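PDB 5J7O: major capsid protein from Faustovirus, which forms the trimeric, double jelly-roll building block from which the icosahedral protein shell of this large double-stranded DNA virus is probably assembled. Local coordinates for residues B[147-160]-B[339-351]. Residues are numbered along the deposited sequence; the frame is centred on the assembly and turned at random.
Sequences SGVYTLYTQSYVNQ and NLFLQTTVETLLT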
ATOM      1  N   SER B 147      49.826   3.802  21.790  1.00 55.46           N
ATOM      2  CA  SER B 147      49.177   2.674  21.134  1.00 52.27           C
ATOM      3  C   SER B 147      49.842   2.274  19.826  1.00 49.59           C
ATOM      4  O   SER B 147      49.608   1.159  19.346  1.00 49.76           O
ATOM      5  CB  SER B 147      47.706   2.997  20.859  1.00 51.61           C
ATOM      6  OG  SER B 147      47.581   3.928  19.798  1.00 51.48           O
ATOM      7  N   GLY B 148      50.661   3.145  19.243  1.00 47.47           N
ATOM      8  CA  GLY B 148      51.199   2.882  17.924  1.00 45.25           C
ATOM      9  C   GLY B 148      50.215   3.097  16.801  1.00 43.72           C
ATOM     10  O   GLY B 148      50.448   2.618  15.686  1.00 44.48           O
ATOM     11  N   VAL B 149      49.117   3.801  17.057  1.00 42.88           N
ATOM     12  CA  VAL B 149      48.083   4.053  16.062  1.00 42.06           C
ATOM     13  C   VAL B 149      48.240   5.478  15.548  1.00 41.35           C
ATOM     14  O   VAL B 149      48.163   6.441  16.320  1.00 41.96           O
ATOM     15  CB  VAL B 149      46.676   3.832  16.641  1.00 43.09           C
ATOM     16  CG1 VAL B 149      45.620   4.336  15.669  1.00 41.38           C
ATOM     17  CG2 VAL B 149      46.454   2.360  16.950  1.00 45.47           C
ATOM     18  N   TYR B 150      48.469   5.605  14.246  1.00 39.71           N
ATOM     19  CA  TYR B 150      48.487   6.888  13.559  1.00 40.33           C
ATOM     20  C   TYR B 150      47.144   7.057  12.861  1.00 40.59           C
ATOM     21  O   TYR B 150      46.803   6.273  11.970  1.00 40.47           O
ATOM     22  CB  TYR B 150      49.646   6.943  12.562  1.00 40.94           C
ATOM     23  CG  TYR B 150      49.812   8.249  11.813  1.00 40.14           C
ATOM     24  CD1 TYR B 150      50.291   9.386  12.452  1.00 39.31           C
ATOM     25  CD2 TYR B 150      49.521   8.333  10.458  1.00 39.39           C
ATOM     26  CE1 TYR B 150      50.457  10.576  11.764  1.00 38.75           C
ATOM     27  CE2 TYR B 150      49.683   9.518   9.763  1.00 38.15           C
ATOM     28  CZ  TYR B 150      50.152  10.635  10.420  1.00 37.29           C
ATOM     29  OH  TYR B 150      50.314  11.815   9.730  1.00 34.91           O
ATOM     30  N   THR B 151      46.375   8.057  13.283  1.00 41.34           N
ATOM     31  CA  THR B 151      45.023   8.276  12.782  1.00 39.60           C
ATOM     32  C   THR B 151      45.036   9.454  11.817  1.00 38.55           C
ATOM     33  O   THR B 151      45.354  10.580  12.212  1.00 39.51           O
ATOM     34  CB  THR B 151      44.046   8.529  13.931  1.00 39.25           C
ATOM     35  OG1 THR B 151      44.086   7.424  14.843  1.00 38.75           O
ATOM     36  CG2 THR B 151      42.631   8.682  13.397  1.00 40.87           C
ATOM     37  N   LEU B 152      44.682   9.193  10.561  1.00 37.06           N
ATOM     38  CA  LEU B 152      44.765  10.174   9.487  1.00 38.11           C
ATOM     39  C   LEU B 152      43.361  10.521   9.009  1.00 36.82           C
ATOM     40  O   LEU B 152      42.610   9.636   8.583  1.00 36.50           O
ATOM     41  CB  LEU B 152      45.609   9.639   8.330  1.00 40.48           C
ATOM     42  CG  LEU B 152      45.968  10.626   7.219  1.00 42.55           C
ATOM     43  CD1 LEU B 152      47.039  11.598   7.690  1.00 41.79           C
ATOM     44  CD2 LEU B 152      46.415   9.886   5.968  1.00 44.41           C
ATOM     45  N   TYR B 153      43.016  11.805   9.069  1.00 35.92           N
ATOM     46  CA  TYR B 153      41.716  12.305   8.644  1.00 36.11           C
ATOM     47  C   TYR B 153      41.869  13.030   7.314  1.00 35.00           C
ATOM     48  O   TYR B 153      42.678  13.956   7.198  1.00 33.76           O
ATOM     49  CB  TYR B 153      41.119  13.254   9.687  1.00 35.07           C
ATOM     50  CG  TYR B 153      41.088  12.711  11.099  1.00 35.96           C
ATOM     51  CD1 TYR B 153      42.193  12.828  11.933  1.00 36.88           C
ATOM     52  CD2 TYR B 153      39.948  12.100  11.604  1.00 34.84           C
ATOM     53  CE1 TYR B 153      42.168  12.341  13.227  1.00 37.67           C
ATOM     54  CE2 TYR B 153      39.912  11.612  12.898  1.00 35.62           C
ATOM     55  CZ  TYR B 153      41.025  11.736  13.704  1.00 36.78           C
ATOM     56  OH  TYR B 153      40.995  11.250  14.992  1.00 35.95           O
ATOM     57  N   THR B 154      41.085  12.621   6.319  1.00 35.41           N
ATOM     58  CA  THR B 154      41.098  13.259   5.009  1.00 38.19           C
ATOM     59  C   THR B 154      39.670  13.553   4.581  1.00 36.34           C
ATOM     60  O   THR B 154      38.798  12.684   4.674  1.00 38.18           O
ATOM     61  CB  THR B 154      41.789  12.380   3.959  1.00 40.52           C
ATOM     62  OG1 THR B 154      43.058  11.940   4.456  1.00 44.02           O
ATOM     63  CG2 THR B 154      42.000  13.161   2.667  1.00 41.88           C
ATOM     64  N   GLN B 155      39.436  14.778   4.117  1.00 35.56           N
ATOM     65  CA  GLN B 155      38.145  15.184   3.583  1.00 36.56           C
ATOM     66  C   GLN B 155      38.347  15.848   2.229  1.00 39.46           C
ATOM     67  O   GLN B 155      39.288  16.625   2.043  1.00 39.00           O
ATOM     68  CB  GLN B 155      37.412  16.136   4.537  1.00 32.57           C
ATOM     69  CG  GLN B 155      36.894  15.465   5.799  1.00 31.22           C
ATOM     70  CD  GLN B 155      36.126  16.417   6.695  1.00 31.80           C
ATOM     71  OE1 GLN B 155      36.697  17.343   7.271  1.00 31.88           O
ATOM     72  NE2 GLN B 155      34.822  16.195   6.814  1.00 31.35           N
ATOM     73  N   SER B 156      37.463  15.533   1.286  1.00 41.25           N
ATOM     74  CA  SER B 156      37.548  16.077  -0.060  1.00 42.63           C
ATOM     75  C   SER B 156      36.151  16.105  -0.667  1.00 40.78           C
ATOM     76  O   SER B 156      35.167  15.706  -0.036  1.00 40.40           O
ATOM     77  CB  SER B 156      38.516  15.261  -0.925  1.00 41.37           C
ATOM     78  OG  SER B 156      38.110  13.907  -1.009  1.00 41.27           O
ATOM     79  N   TYR B 157      36.070  16.588  -1.903  1.00 39.12           N
ATOM     80  CA  TYR B 157      34.823  16.643  -2.649  1.00 38.22           C
ATOM     81  C   TYR B 157      34.928  15.765  -3.886  1.00 39.32           C
ATOM     82  O   TYR B 157      35.943  15.786  -4.590  1.00 42.37           O
ATOM     83  CB  TYR B 157      34.474  18.077  -3.057  1.00 37.34           C
ATOM     84  CG  TYR B 157      34.217  18.997  -1.888  1.00 36.73           C
ATOM     85  CD1 TYR B 157      33.115  18.811  -1.063  1.00 35.78           C
ATOM     86  CD2 TYR B 157      35.070  20.056  -1.613  1.00 35.78           C
ATOM     87  CE1 TYR B 157      32.874  19.652   0.006  1.00 35.39           C
ATOM     88  CE2 TYR B 157      34.837  20.904  -0.548  1.00 36.08           C
ATOM     89  CZ  TYR B 157      33.737  20.695   0.258  1.00 36.07           C
ATOM     90  OH  TYR B 157      33.502  21.536   1.322  1.00 36.73           O
ATOM     91  N   VAL B 158      33.875  14.990  -4.144  1.00 37.02           N
ATOM     92  CA  VAL B 158      33.814  14.095  -5.290  1.00 35.34           C
ATOM     93  C   VAL B 158      32.438  14.209  -5.931  1.00 35.28           C
ATOM     94  O   VAL B 158      31.479  14.683  -5.320  1.00 35.33           O
ATOM     95  CB  VAL B 158      34.096  12.624  -4.903  1.00 33.14           C
ATOM     96  CG1 VAL B 158      35.547  12.444  -4.489  1.00 33.55           C
ATOM     97  CG2 VAL B 158      33.160  12.182  -3.787  1.00 26.48           C
ATOM     98  N   ASN B 159      32.355  13.775  -7.185  1.00 35.32           N
ATOM     99  CA  ASN B 159      31.069  13.577  -7.837  1.00 35.25           C
ATOM    100  C   ASN B 159      30.632  12.132  -7.600  1.00 35.88           C
ATOM    101  O   ASN B 159      31.266  11.392  -6.841  1.00 35.88           O
ATOM    102  CB  ASN B 159      31.153  13.943  -9.319  1.00 34.00           C
ATOM    103  CG  ASN B 159      32.313  13.270 -10.027  1.00 34.01           C
ATOM    104  OD1 ASN B 159      32.971  12.389  -9.475  1.00 31.35           O
ATOM    105  ND2 ASN B 159      32.565  13.683 -11.265  1.00 36.61           N
ATOM    106  N   GLN B 160      29.539  11.708  -8.241  1.00 36.63           N
ATOM    107  CA  GLN B 160      29.041  10.355  -8.006  1.00 35.84           C
ATOM    108  C   GLN B 160      30.060   9.307  -8.435  1.00 34.22           C
ATOM    109  O   GLN B 160      30.240   8.291  -7.752  1.00 33.02           O
ATOM    110  CB  GLN B 160      27.716  10.130  -8.733  1.00 35.37           C
ATOM    111  CG  GLN B 160      27.111   8.764  -8.433  1.00 36.27           C
ATOM    112  CD  GLN B 160      25.868   8.468  -9.242  1.00 37.34           C
ATOM    113  OE1 GLN B 160      25.812   8.741 -10.442  1.00 38.08           O
ATOM    114  NE2 GLN B 160      24.859   7.903  -8.588  1.00 37.76           N
ATOM    115  N   ASN B 339      25.454  16.905  -7.941  1.00 32.93           N
ATOM    116  CA  ASN B 339      26.496  15.891  -8.113  1.00 33.59           C
ATOM    117  C   ASN B 339      27.804  16.354  -7.467  1.00 37.34           C
ATOM    118  O   ASN B 339      28.850  16.475  -8.105  1.00 41.48           O
ATOM    119  CB  ASN B 339      26.686  15.577  -9.593  1.00 32.30           C
ATOM    120  CG  ASN B 339      27.518  14.330  -9.821  1.00 34.04           C
ATOM    121  OD1 ASN B 339      27.580  13.447  -8.967  1.00 36.28           O
ATOM    122  ND2 ASN B 339      28.165  14.253 -10.978  1.00 35.10           N
ATOM    123  N   LEU B 340      27.721  16.618  -6.165  1.00 35.97           N
ATOM    124  CA  LEU B 340      28.872  17.054  -5.381  1.00 35.25           C
ATOM    125  C   LEU B 340      28.740  16.461  -3.988  1.00 35.61           C
ATOM    126  O   LEU B 340      27.743  16.708  -3.303  1.00 35.64           O
ATOM    127  CB  LEU B 340      28.948  18.582  -5.317  1.00 33.74           C
ATOM    128  CG  LEU B 340      30.155  19.195  -4.604  1.00 33.82           C
ATOM    129  CD1 LEU B 340      31.430  18.969  -5.404  1.00 34.84           C
ATOM    130  CD2 LEU B 340      29.928  20.677  -4.350  1.00 33.84           C
ATOM    131  N   PHE B 341      29.736  15.683  -3.572  1.00 35.62           N
ATOM    132  CA  PHE B 341      29.678  14.948  -2.319  1.00 35.43           C
ATOM    133  C   PHE B 341      30.937  15.198  -1.505  1.00 37.47           C
ATOM    134  O   PHE B 341      32.042  15.244  -2.053  1.00 39.99           O
ATOM    135  CB  PHE B 341      29.518  13.443  -2.568  1.00 35.29           C
ATOM    136  CG  PHE B 341      28.392  13.100  -3.499  1.00 33.86           C
ATOM    137  CD1 PHE B 341      27.114  12.884  -3.012  1.00 34.02           C
ATOM    138  CD2 PHE B 341      28.611  12.995  -4.863  1.00 32.60           C
ATOM    139  CE1 PHE B 341      26.076  12.570  -3.868  1.00 34.54           C
ATOM    140  CE2 PHE B 341      27.577  12.682  -5.723  1.00 33.83           C
ATOM    141  CZ  PHE B 341      26.307  12.469  -5.225  1.00 33.86           C
ATOM    142  N   LEU B 342      30.763  15.357  -0.196  1.00 38.24           N
ATOM    143  CA  LEU B 342      31.881  15.489   0.728  1.00 39.08           C
ATOM    144  C   LEU B 342      32.325  14.101   1.170  1.00 40.09           C
ATOM    145  O   LEU B 342      31.557  13.373   1.810  1.00 40.72           O
ATOM    146  CB  LEU B 342      31.494  16.336   1.940  1.00 39.33           C
ATOM    147  CG  LEU B 342      32.551  16.430   3.044  1.00 39.82           C
ATOM    148  CD1 LEU B 342      33.699  17.338   2.628  1.00 38.10           C
ATOM    149  CD2 LEU B 342      31.937  16.896   4.353  1.00 39.57           C
ATOM    150  N   GLN B 343      33.556  13.736   0.829  1.00 41.92           N
ATOM    151  CA  GLN B 343      34.119  12.448   1.213  1.00 44.70           C
ATOM    152  C   GLN B 343      34.844  12.597   2.544  1.00 45.25           C
ATOM    153  O   GLN B 343      35.799  13.373   2.650  1.00 49.20           O
ATOM    154  CB  GLN B 343      35.068  11.929   0.134  1.00 47.37           C
ATOM    155  CG  GLN B 343      35.792  10.646   0.506  1.00 50.81           C
ATOM    156  CD  GLN B 343      36.661  10.124  -0.619  1.00 53.73           C
ATOM    157  OE1 GLN B 343      36.715  10.709  -1.699  1.00 55.15           O
ATOM    158  NE2 GLN B 343      37.345   9.014  -0.372  1.00 55.60           N
ATOM    159  N   THR B 344      34.389  11.863   3.556  1.00 39.92           N
ATOM    160  CA  THR B 344      35.004  11.862   4.880  1.00 38.07           C
ATOM    161  C   THR B 344      35.691  10.517   5.082  1.00 34.30           C
ATOM    162  O   THR B 344      35.022   9.482   5.174  1.00 32.47           O
ATOM    163  CB  THR B 344      33.965  12.117   5.970  1.00 39.22           C
ATOM    164  OG1 THR B 344      33.480  13.461   5.869  1.00 39.06           O
ATOM    165  CG2 THR B 344      34.574  11.903   7.351  1.00 39.95           C
ATOM    166  N   THR B 345      37.019  10.533   5.155  1.00 36.70           N
ATOM    167  CA  THR B 345      37.813   9.317   5.275  1.00 38.48           C
ATOM    168  C   THR B 345      38.689   9.381   6.516  1.00 36.77           C
ATOM    169  O   THR B 345      39.393  10.373   6.739  1.00 37.21           O
ATOM    170  CB  THR B 345      38.685   9.100   4.036  1.00 42.77           C
ATOM    171  OG1 THR B 345      39.402  10.302   3.736  1.00 50.65           O
ATOM    172  CG2 THR B 345      37.831   8.719   2.850  1.00 39.24           C
ATOM    173  N   VAL B 346      38.644   8.319   7.318  1.00 34.77           N
ATOM    174  CA  VAL B 346      39.546   8.129   8.446  1.00 34.02           C
ATOM    175  C   VAL B 346      40.349   6.863   8.195  1.00 33.35           C
ATOM    176  O   VAL B 346      39.774   5.802   7.919  1.00 28.86           O
ATOM    177  CB  VAL B 346      38.787   8.034   9.783  1.00 34.39           C
ATOM    178  CG1 VAL B 346      39.752   7.696  10.912  1.00 34.81           C
ATOM    179  CG2 VAL B 346      38.057   9.333  10.076  1.00 34.66           C
ATOM    180  N   GLU B 347      41.671   6.976   8.274  1.00 34.09           N
ATOM    181  CA  GLU B 347      42.570   5.839   8.143  1.00 34.21           C
ATOM    182  C   GLU B 347      43.378   5.702   9.424  1.00 33.66           C
ATOM    183  O   GLU B 347      43.910   6.691   9.936  1.00 33.60           O
ATOM    184  CB  GLU B 347      43.507   6.001   6.944  1.00 34.79           C
ATOM    185  CG  GLU B 347      42.802   6.039   5.602  1.00 37.12           C
ATOM    186  CD  GLU B 347      43.712   6.505   4.484  1.00 39.42           C
ATOM    187  OE1 GLU B 347      44.192   5.656   3.703  1.00 39.24           O
ATOM    188  OE2 GLU B 347      43.956   7.726   4.395  1.00 40.90           O
ATOM    189  N   THR B 348      43.459   4.480   9.940  1.00 34.56           N
ATOM    190  CA  THR B 348      44.263   4.172  11.114  1.00 35.99           C
ATOM    191  C   THR B 348      45.394   3.240  10.706  1.00 36.59           C
ATOM    192  O   THR B 348      45.161   2.235  10.025  1.00 37.89           O
ATOM    193  CB  THR B 348      43.417   3.531  12.216  1.00 35.79           C
ATOM    194  OG1 THR B 348      42.820   2.325  11.725  1.00 36.16           O
ATOM    195  CG2 THR B 348      42.322   4.485  12.673  1.00 35.76           C
ATOM    196  N   LEU B 349      46.614   3.579  11.114  1.00 35.39           N
ATOM    197  CA  LEU B 349      47.803   2.786  10.819  1.00 36.12           C
ATOM    198  C   LEU B 349      48.397   2.306  12.136  1.00 36.14           C
ATOM    199  O   LEU B 349      48.892   3.113  12.929  1.00 36.33           O
ATOM    200  CB  LEU B 349      48.828   3.591  10.021  1.00 36.64           C
ATOM    201  CG  LEU B 349      48.574   3.823   8.528  1.00 36.89           C
ATOM    202  CD1 LEU B 349      47.546   4.923   8.299  1.00 33.89           C
ATOM    203  CD2 LEU B 349      49.879   4.145   7.814  1.00 38.47           C
ATOM    204  N   LEU B 350      48.348   0.996  12.366  1.00 36.57           N
ATOM    205  CA  LEU B 350      48.919   0.395  13.568  1.00 37.66           C
ATOM    206  C   LEU B 350      50.327  -0.085  13.239  1.00 39.79           C
ATOM    207  O   LEU B 350      50.512  -1.163  12.666  1.00 39.53           O
ATOM    208  CB  LEU B 350      48.042  -0.745  14.074  1.00 36.17           C
ATOM    209  CG  LEU B 350      48.585  -1.579  15.240  1.00 37.71           C
ATOM    210  CD1 LEU B 350      48.843  -0.710  16.461  1.00 38.39           C
ATOM    211  CD2 LEU B 350      47.632  -2.715  15.579  1.00 33.56           C
ATOM    212  N   THR B 351      51.323   0.723  13.583  1.00 42.55           N
ATOM    213  CA  THR B 351      52.715   0.312  13.506  1.00 46.90           C
ATOM    214  C   THR B 351      53.222  -0.049  14.897  1.00 52.14           C
ATOM    215  O   THR B 351      52.636   0.326  15.915  1.00 54.09           O
ATOM    216  CB  THR B 351      53.593   1.411  12.895  1.00 45.88           C
ATOM    217  OG1 THR B 351      53.487   2.606  13.677  1.00 47.48           O
ATOM    218  CG2 THR B 351      53.171   1.702  11.462  1.00 44.92           C
TER
HETATM  219  O   HOH W   1      42.846   9.874   5.928  1.00 30.74           O
HETATM  220  O   HOH W   2      38.705  12.456   1.297  1.00 27.18           O
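Q155 and T344 meet as a non-hydrogen-bonded pair in the antiparallel pairing of strands 149-158 and 341-351, within a mixed sheet projecting from the double jelly-roll body; the contact's centre is about 38 Å from that of the chain. Q155 is long enough, and polar at its end, to reach across to T344. Its CB sits 3.7 Å from Q343 O, CG stays near both that carbonyl and T344 OG1, CD is 4.1 Å from T344 OG1, and NE2 donates to T344 OG1 (3.2 Å, 162°), which lies near the amide plane; NE2 also brushes L342 CD2 at 3.9 Å. T263 of a second subunit packs on Q155 and L342, and its O makes a weak hydrogen bond with T344 OG1, placing this face at a subunit interface. L342 suits a buried site, laying CD1 3.6 Å from Y157 CE1, while Y157 OH is hydrogen-bonded to A121 O. On the face with L152, T154 and E347, E347 OE2 and, weakly, L152 O accept from a water; E347 OE1 is hydrogen-bonded to Y367 OH. T345, beta-branched and at home in a strand, has OG1 between its backbone N and carbonyl carbon (chi1 50°), turned across the strands. T154 O thus takes two donors, T345 N at 2.8 Å and T345 OG1 at 2.6 Å, the hydroxyl above the carbonyl plane.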